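Local atomic coordinates of putative HTH-type transcriptional regulator ybaQ (Escherichia coli, PDB entry 2EBY), a protein that probably binds DNA as a transcriptional regulator of the helix-turn-helix Cro/C1 type. Residues 52-55 with 56-60; 63-67 with 68-72. All coordinates share one frame; numbering follows the deposited sequence.

Both contacts are local, and they come one after the other along the chain. Contact 1 (52-55 with 56-60) forms the start and first turns of helix 53-63. Contact 2 (63-67 with 68-72) covers the turn after that helix and the start of helix 67-83. Their centres lie about 8 Å apart. Ala56 packs on Val67 and Leu71, and Leu59 packs on Trp70, so the two successive helices are joined by small and apolar side chains. Both contacts belong to the Cro/C1-type helix-turn-helix part of the chain and follow the predicted DNA-binding motif. Both also touch the second subunit, which links this part of the fold to the dimer.

Contact 1 (52-55 with 56-60); sequences TTEM and AFRLA. With SO4 (sulfate ion), chain C.
Glu54 and Arg58 sit one helical turn apart and run side by side. Glu54 OE2 meets Arg58 NH2 at 2.8 Å in a salt bridge, nearly along the carboxylate C-O axis. The two flat groups are turned 42° against each other. Glu54 CG stands anti to the backbone N (chi1 -173°), and the extended chain carries the carboxylate out to the guanidinium. Arg58 NH2 also forms a salt bridge with Glu91 of the second subunit, its strongest polar partner, while NH1 makes a weak bond to Leu34 O. With an alanine in place of Arg58, Glu54 would probably lose its cationic mate and Glu91 of the second subunit its partner.

Thr53 CG2 lies 3.8 Å from Phe57 CE1 on the side facing the second subunit. Met55 CG reaches Leu59 CD1 at 3.9 Å on the face packed against Leu34 and Leu44.

The backbone sets these groups in place. Ala56 N bonds to Thr52 O at 3.0 Å, and Leu59 N to Met55 O at 2.9 Å. Thr52 is the N-cap: its OG1 accepts from Met55 N at 3.1 Å. Thr53 N gives a 2.8 Å bond to sulfate O2, and Lys50 binds the same ion. The sulfate probably came from the crystallisation liquor. The helix dipole probably helps to hold this anion, while the shared arginine ties the helix to the other subunit.

Contact 2 (63-67 with 68-72); sequences FDTTV and DFWLN
Thr66 and Phe69 meet where the chain turns from an extended backbone at Thr65 and Thr66 into helix 67-83, and Leu71 N closes a turn on Val67 O at 3.1 Å. Thr66 is the N-cap. Its OG1 accepts from Phe69 N at 2.9 Å, with an N-H...O angle of 138°. The torsion puts OG1 between the backbone N and the carbonyl carbon (chi1 57°), where it can turn back over the first turn. The same oxygen also touches Phe69 CB.

Thr65 ties the loop to the indole of Trp70. Its OG1 lies 2.9 Å from Trp70 NE1, but the bond is weak because the N-H points well off the oxygen (122°). The hydroxyl gives its own proton to Thr66 O at 2.9 Å. One oxygen is thus acceptor for the ring and donor to the backbone.

Phe63 CD2 stands 3.9 Å from Trp70 CZ2, on the benzene part of the indole, two bonds along from NE1. The two side chains cross at about a right angle. Phe69 CE2 lies over the six-membered ring of the indole, 3.5 Å above its plane. Val67 and Leu71 point the same way, with CG1 of Val67 and CD1 of Leu71 3.8 Å apart.

Tyr19 of helix 11-20 packs on Phe63, Thr65 and Phe69, while Leu59 of helix 53-63 touches Trp70. Leu79 of the second subunit packs on Val67 and Leu71. This is a threonine N-cap at the junction of two consecutive helices, set in the all-helical Cro/C1-type fold, with Phe63 and Phe69 both packed on Trp70.

Contact 1 (52-55 with 56-60)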
ATOM      1  N   THR A  52      -4.920  -2.383  -6.526  1.00 26.28           N
ATOM      2  CA  THR A  52      -3.483  -2.251  -6.770  1.00 25.61           C
ATOM      3  C   THR A  52      -3.159  -0.885  -7.375  1.00 25.84           C
ATOM      4  O   THR A  52      -4.059  -0.160  -7.818  1.00 23.84           O
ATOM      5  CB  THR A  52      -2.962  -3.333  -7.746  1.00 26.90           C
ATOM      6  OG1 THR A  52      -3.555  -3.140  -9.032  1.00 24.89           O
ATOM      7  CG2 THR A  52      -3.308  -4.733  -7.247  1.00 26.00           C
ATOM      8  N   THR A  53      -1.873  -0.542  -7.398  1.00 24.35           N
ATOM      9  CA  THR A  53      -1.422   0.727  -7.963  1.00 24.24           C
ATOM     10  C   THR A  53      -1.799   0.806  -9.444  1.00 24.38           C
ATOM     11  O   THR A  53      -2.319   1.824  -9.910  1.00 24.49           O
ATOM     12  CB  THR A  53       0.112   0.893  -7.826  1.00 25.36           C
ATOM     13  OG1 THR A  53       0.496   0.702  -6.460  1.00 27.24           O
ATOM     14  CG2 THR A  53       0.534   2.297  -8.222  1.00 22.15           C
ATOM     15  N   GLU A  54      -1.536  -0.269 -10.179  1.00 26.26           N
ATOM     16  CA  GLU A  54      -1.861  -0.307 -11.603  1.00 28.49           C
ATOM     17  C   GLU A  54      -3.359  -0.131 -11.830  1.00 27.35           C
ATOM     18  O   GLU A  54      -3.770   0.647 -12.692  1.00 28.29           O
ATOM     19  CB  GLU A  54      -1.405  -1.626 -12.242  1.00 32.08           C
ATOM     20  CG  GLU A  54      -1.574  -1.657 -13.762  1.00 35.38           C
ATOM     21  CD  GLU A  54      -1.125  -2.969 -14.394  1.00 38.27           C
ATOM     22  OE1 GLU A  54      -0.061  -3.486 -13.999  1.00 38.42           O
ATOM     23  OE2 GLU A  54      -1.825  -3.477 -15.298  1.00 40.61           O
ATOM     24  N   MET A  55      -4.180  -0.848 -11.069  1.00 25.42           N
ATOM     25  CA  MET A  55      -5.622  -0.703 -11.242  1.00 24.23           C
ATOM     26  C   MET A  55      -6.034   0.733 -10.968  1.00 24.08           C
ATOM     27  O   MET A  55      -6.949   1.242 -11.603  1.00 24.38           O
ATOM     28  CB  MET A  55      -6.408  -1.631 -10.310  1.00 20.45           C
ATOM     29  CG  MET A  55      -7.943  -1.458 -10.394  1.00 18.52           C
ATOM     30  SD  MET A  55      -8.719  -1.888 -11.995  1.00 11.06           S
ATOM     31  CE  MET A  55      -8.696  -3.669 -11.853  1.00 20.99           C
ATOM     32  N   ALA A  56      -5.365   1.371 -10.011  1.00 25.49           N
ATOM     33  CA  ALA A  56      -5.665   2.758  -9.655  1.00 25.03           C
ATOM     34  C   ALA A  56      -5.405   3.663 -10.853  1.00 23.90           C
ATOM     35  O   ALA A  56      -6.158   4.594 -11.100  1.00 21.95           O
ATOM     36  CB  ALA A  56      -4.812   3.200  -8.466  1.00 24.66           C
ATOM     37  N   PHE A  57      -4.332   3.385 -11.589  1.00 25.62           N
ATOM     38  CA  PHE A  57      -4.008   4.158 -12.794  1.00 26.67           C
ATOM     39  C   PHE A  57      -5.108   3.991 -13.847  1.00 26.81           C
ATOM     40  O   PHE A  57      -5.483   4.948 -14.521  1.00 26.54           O
ATOM     41  CB  PHE A  57      -2.691   3.691 -13.417  1.00 25.28           C
ATOM     42  CG  PHE A  57      -1.462   4.388 -12.886  1.00 27.69           C
ATOM     43  CD1 PHE A  57      -1.039   4.199 -11.574  1.00 24.44           C
ATOM     44  CD2 PHE A  57      -0.704   5.206 -13.726  1.00 26.06           C
ATOM     45  CE1 PHE A  57       0.123   4.808 -11.106  1.00 29.53           C
ATOM     46  CE2 PHE A  57       0.459   5.821 -13.271  1.00 28.17           C
ATOM     47  CZ  PHE A  57       0.878   5.623 -11.957  1.00 28.93           C
ATOM     48  N   ARG A  58      -5.608   2.765 -13.998  1.00 26.05           N
ATOM     49  CA  ARG A  58      -6.649   2.485 -14.990  1.00 26.95           C
ATOM     50  C   ARG A  58      -7.945   3.208 -14.637  1.00 26.50           C
ATOM     51  O   ARG A  58      -8.588   3.808 -15.497  1.00 24.31           O
ATOM     52  CB  ARG A  58      -6.907   0.979 -15.086  1.00 28.20           C
ATOM     53  CG  ARG A  58      -5.761   0.163 -15.673  1.00 28.68           C
ATOM     54  CD  ARG A  58      -6.054  -1.313 -15.490  1.00 28.76           C
ATOM     55  NE  ARG A  58      -4.954  -2.168 -15.912  1.00 33.37           N
ATOM     56  CZ  ARG A  58      -4.668  -2.451 -17.177  1.00 34.75           C
ATOM     57  NH1 ARG A  58      -5.406  -1.944 -18.153  1.00 36.21           N
ATOM     58  NH2 ARG A  58      -3.647  -3.245 -17.465  1.00 34.98           N
ATOM     59  N   LEU A  59      -8.318   3.152 -13.363  1.00 26.44           N
ATOM     60  CA  LEU A  59      -9.522   3.808 -12.895  1.00 28.06           C
ATOM     61  C   LEU A  59      -9.395   5.327 -13.045  1.00 29.80           C
ATOM     62  O   LEU A  59     -10.339   6.000 -13.461  1.00 31.06           O
ATOM     63  CB  LEU A  59      -9.775   3.429 -11.436  1.00 28.25           C
ATOM     64  CG  LEU A  59     -10.161   1.968 -11.197  1.00 29.23           C
ATOM     65  CD1 LEU A  59     -10.142   1.662  -9.703  1.00 28.38           C
ATOM     66  CD2 LEU A  59     -11.546   1.707 -11.794  1.00 26.54           C
ATOM     67  N   ALA A  60      -8.225   5.860 -12.707  1.00 29.57           N
ATOM     68  CA  ALA A  60      -7.974   7.290 -12.823  1.00 29.42           C
ATOM     69  C   ALA A  60      -8.242   7.730 -14.259  1.00 30.39           C
ATOM     70  O   ALA A  60      -8.888   8.752 -14.500  1.00 28.37           O
ATOM     71  CB  ALA A  60      -6.533   7.602 -12.461  1.00 26.80           C
TER
HETATM   72  S   SO4 C 121       0.829  -2.910  -5.685  1.00 36.13           S
HETATM   73  O1  SO4 C 121       1.875  -2.031  -6.300  1.00 40.37           O
HETATM   74  O2  SO4 C 121      -0.457  -2.158  -5.645  1.00 42.80           O
HETATM   75  O3  SO4 C 121       0.575  -4.140  -6.531  1.00 44.59           O
HETATM   76  O4  SO4 C 121       1.292  -3.299  -4.291  1.00 42.79           O

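Contact 2 (63-67 with 68-72)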
ATOM      1  N   PHE A  63     -12.196   7.281 -15.252  1.00 38.38           N
ATOM      2  CA  PHE A  63     -13.105   8.224 -14.615  1.00 39.84           C
ATOM      3  C   PHE A  63     -12.575   9.642 -14.461  1.00 39.47           C
ATOM      4  O   PHE A  63     -13.209  10.479 -13.828  1.00 39.42           O
ATOM      5  CB  PHE A  63     -13.550   7.677 -13.256  1.00 40.24           C
ATOM      6  CG  PHE A  63     -14.364   6.421 -13.352  1.00 40.75           C
ATOM      7  CD1 PHE A  63     -15.631   6.440 -13.923  1.00 40.96           C
ATOM      8  CD2 PHE A  63     -13.862   5.213 -12.879  1.00 41.81           C
ATOM      9  CE1 PHE A  63     -16.388   5.271 -14.023  1.00 42.18           C
ATOM     10  CE2 PHE A  63     -14.612   4.037 -12.976  1.00 41.01           C
ATOM     11  CZ  PHE A  63     -15.875   4.068 -13.548  1.00 40.28           C
ATOM     12  N   ASP A  64     -11.413   9.907 -15.040  1.00 40.03           N
ATOM     13  CA  ASP A  64     -10.808  11.228 -14.979  1.00 40.56           C
ATOM     14  C   ASP A  64     -10.617  11.737 -13.554  1.00 39.14           C
ATOM     15  O   ASP A  64     -11.120  12.797 -13.187  1.00 40.32           O
ATOM     16  CB  ASP A  64     -11.653  12.211 -15.791  1.00 42.55           C
ATOM     17  CG  ASP A  64     -10.956  13.544 -16.009  1.00 45.44           C
ATOM     18  OD1 ASP A  64      -9.729  13.554 -16.246  1.00 45.61           O
ATOM     19  OD2 ASP A  64     -11.648  14.582 -15.958  1.00 46.90           O
ATOM     20  N   THR A  65      -9.893  10.965 -12.752  1.00 35.91           N
ATOM     21  CA  THR A  65      -9.606  11.338 -11.373  1.00 33.30           C
ATOM     22  C   THR A  65      -8.101  11.230 -11.211  1.00 31.19           C
ATOM     23  O   THR A  65      -7.382  11.002 -12.184  1.00 30.46           O
ATOM     24  CB  THR A  65     -10.238  10.366 -10.357  1.00 32.36           C
ATOM     25  OG1 THR A  65      -9.560   9.105 -10.421  1.00 29.89           O
ATOM     26  CG2 THR A  65     -11.710  10.168 -10.657  1.00 31.40           C
ATOM     27  N   THR A  66      -7.626  11.407  -9.985  1.00 31.04           N
ATOM     28  CA  THR A  66      -6.202  11.267  -9.707  1.00 30.04           C
ATOM     29  C   THR A  66      -6.017   9.806  -9.344  1.00 27.36           C
ATOM     30  O   THR A  66      -6.989   9.095  -9.107  1.00 25.10           O
ATOM     31  CB  THR A  66      -5.760  12.102  -8.492  1.00 29.42           C
ATOM     32  OG1 THR A  66      -6.541  11.724  -7.354  1.00 32.08           O
ATOM     33  CG2 THR A  66      -5.926  13.582  -8.765  1.00 30.56           C
ATOM     34  N   VAL A  67      -4.775   9.351  -9.303  1.00 27.51           N
ATOM     35  CA  VAL A  67      -4.513   7.974  -8.923  1.00 27.57           C
ATOM     36  C   VAL A  67      -4.748   7.852  -7.423  1.00 25.40           C
ATOM     37  O   VAL A  67      -5.291   6.859  -6.941  1.00 25.71           O
ATOM     38  CB  VAL A  67      -3.057   7.564  -9.221  1.00 27.77           C
ATOM     39  CG1 VAL A  67      -2.827   6.116  -8.774  1.00 27.95           C
ATOM     40  CG2 VAL A  67      -2.761   7.719 -10.710  1.00 29.51           C
ATOM     41  N   ASP A  68      -4.345   8.880  -6.688  1.00 26.30           N
ATOM     42  CA  ASP A  68      -4.485   8.859  -5.241  1.00 26.70           C
ATOM     43  C   ASP A  68      -5.916   8.888  -4.749  1.00 24.50           C
ATOM     44  O   ASP A  68      -6.190   8.423  -3.651  1.00 25.31           O
ATOM     45  CB  ASP A  68      -3.663   9.985  -4.598  1.00 26.69           C
ATOM     46  CG  ASP A  68      -2.180   9.641  -4.525  1.00 28.60           C
ATOM     47  OD1 ASP A  68      -1.828   8.503  -4.899  1.00 28.99           O
ATOM     48  OD2 ASP A  68      -1.368  10.487  -4.090  1.00 25.03           O
ATOM     49  N   PHE A  69      -6.829   9.429  -5.547  1.00 24.36           N
ATOM     50  CA  PHE A  69      -8.225   9.433  -5.146  1.00 26.75           C
ATOM     51  C   PHE A  69      -8.582   7.973  -4.826  1.00 27.62           C
ATOM     52  O   PHE A  69      -9.203   7.677  -3.806  1.00 27.02           O
ATOM     53  CB  PHE A  69      -9.101   9.942  -6.289  1.00 30.36           C
ATOM     54  CG  PHE A  69     -10.562   9.623  -6.124  1.00 35.04           C
ATOM     55  CD1 PHE A  69     -11.375  10.410  -5.314  1.00 37.61           C
ATOM     56  CD2 PHE A  69     -11.119   8.517  -6.763  1.00 35.69           C
ATOM     57  CE1 PHE A  69     -12.728  10.102  -5.139  1.00 39.04           C
ATOM     58  CE2 PHE A  69     -12.470   8.199  -6.594  1.00 37.63           C
ATOM     59  CZ  PHE A  69     -13.274   8.993  -5.782  1.00 37.87           C
ATOM     60  N   TRP A  70      -8.173   7.059  -5.703  1.00 26.59           N
ATOM     61  CA  TRP A  70      -8.457   5.650  -5.484  1.00 26.50           C
ATOM     62  C   TRP A  70      -7.550   5.015  -4.436  1.00 24.65           C
ATOM     63  O   TRP A  70      -8.023   4.294  -3.563  1.00 24.75           O
ATOM     64  CB  TRP A  70      -8.359   4.863  -6.798  1.00 24.90           C
ATOM     65  CG  TRP A  70      -9.368   5.311  -7.817  1.00 26.07           C
ATOM     66  CD1 TRP A  70      -9.152   6.150  -8.869  1.00 22.57           C
ATOM     67  CD2 TRP A  70     -10.770   5.017  -7.815  1.00 26.51           C
ATOM     68  NE1 TRP A  70     -10.332   6.408  -9.520  1.00 25.88           N
ATOM     69  CE2 TRP A  70     -11.348   5.727  -8.894  1.00 25.93           C
ATOM     70  CE3 TRP A  70     -11.611   4.230  -7.006  1.00 26.32           C
ATOM     71  CZ2 TRP A  70     -12.712   5.671  -9.192  1.00 27.72           C
ATOM     72  CZ3 TRP A  70     -12.972   4.172  -7.301  1.00 27.30           C
ATOM     73  CH2 TRP A  70     -13.509   4.893  -8.384  1.00 25.81           C
ATOM     74  N   LEU A  71      -6.252   5.291  -4.501  1.00 24.32           N
ATOM     75  CA  LEU A  71      -5.329   4.690  -3.542  1.00 24.67           C
ATOM     76  C   LEU A  71      -5.612   5.093  -2.102  1.00 24.05           C
ATOM     77  O   LEU A  71      -5.381   4.303  -1.189  1.00 24.07           O
ATOM     78  CB  LEU A  71      -3.867   5.009  -3.907  1.00 23.83           C
ATOM     79  CG  LEU A  71      -3.329   4.330  -5.180  1.00 26.25           C
ATOM     80  CD1 LEU A  71      -1.865   4.742  -5.404  1.00 21.26           C
ATOM     81  CD2 LEU A  71      -3.454   2.806  -5.062  1.00 24.42           C
ATOM     82  N   ASN A  72      -6.120   6.309  -1.890  1.00 24.45           N
ATOM     83  CA  ASN A  72      -6.416   6.760  -0.532  1.00 26.03           C
ATOM     84  C   ASN A  72      -7.538   5.933   0.088  1.00 25.77           C
ATOM     85  O   ASN A  72      -7.514   5.648   1.287  1.00 27.57           O
ATOM     86  CB  ASN A  72      -6.779   8.257  -0.501  1.00 27.08           C
ATOM     87  CG  ASN A  72      -5.599   9.150  -0.869  1.00 29.84           C
ATOM     88  OD1 ASN A  72      -4.438   8.784  -0.649  1.00 30.16           O
ATOM     89  ND2 ASN A  72      -5.890  10.327  -1.423  1.00 27.94           N
TER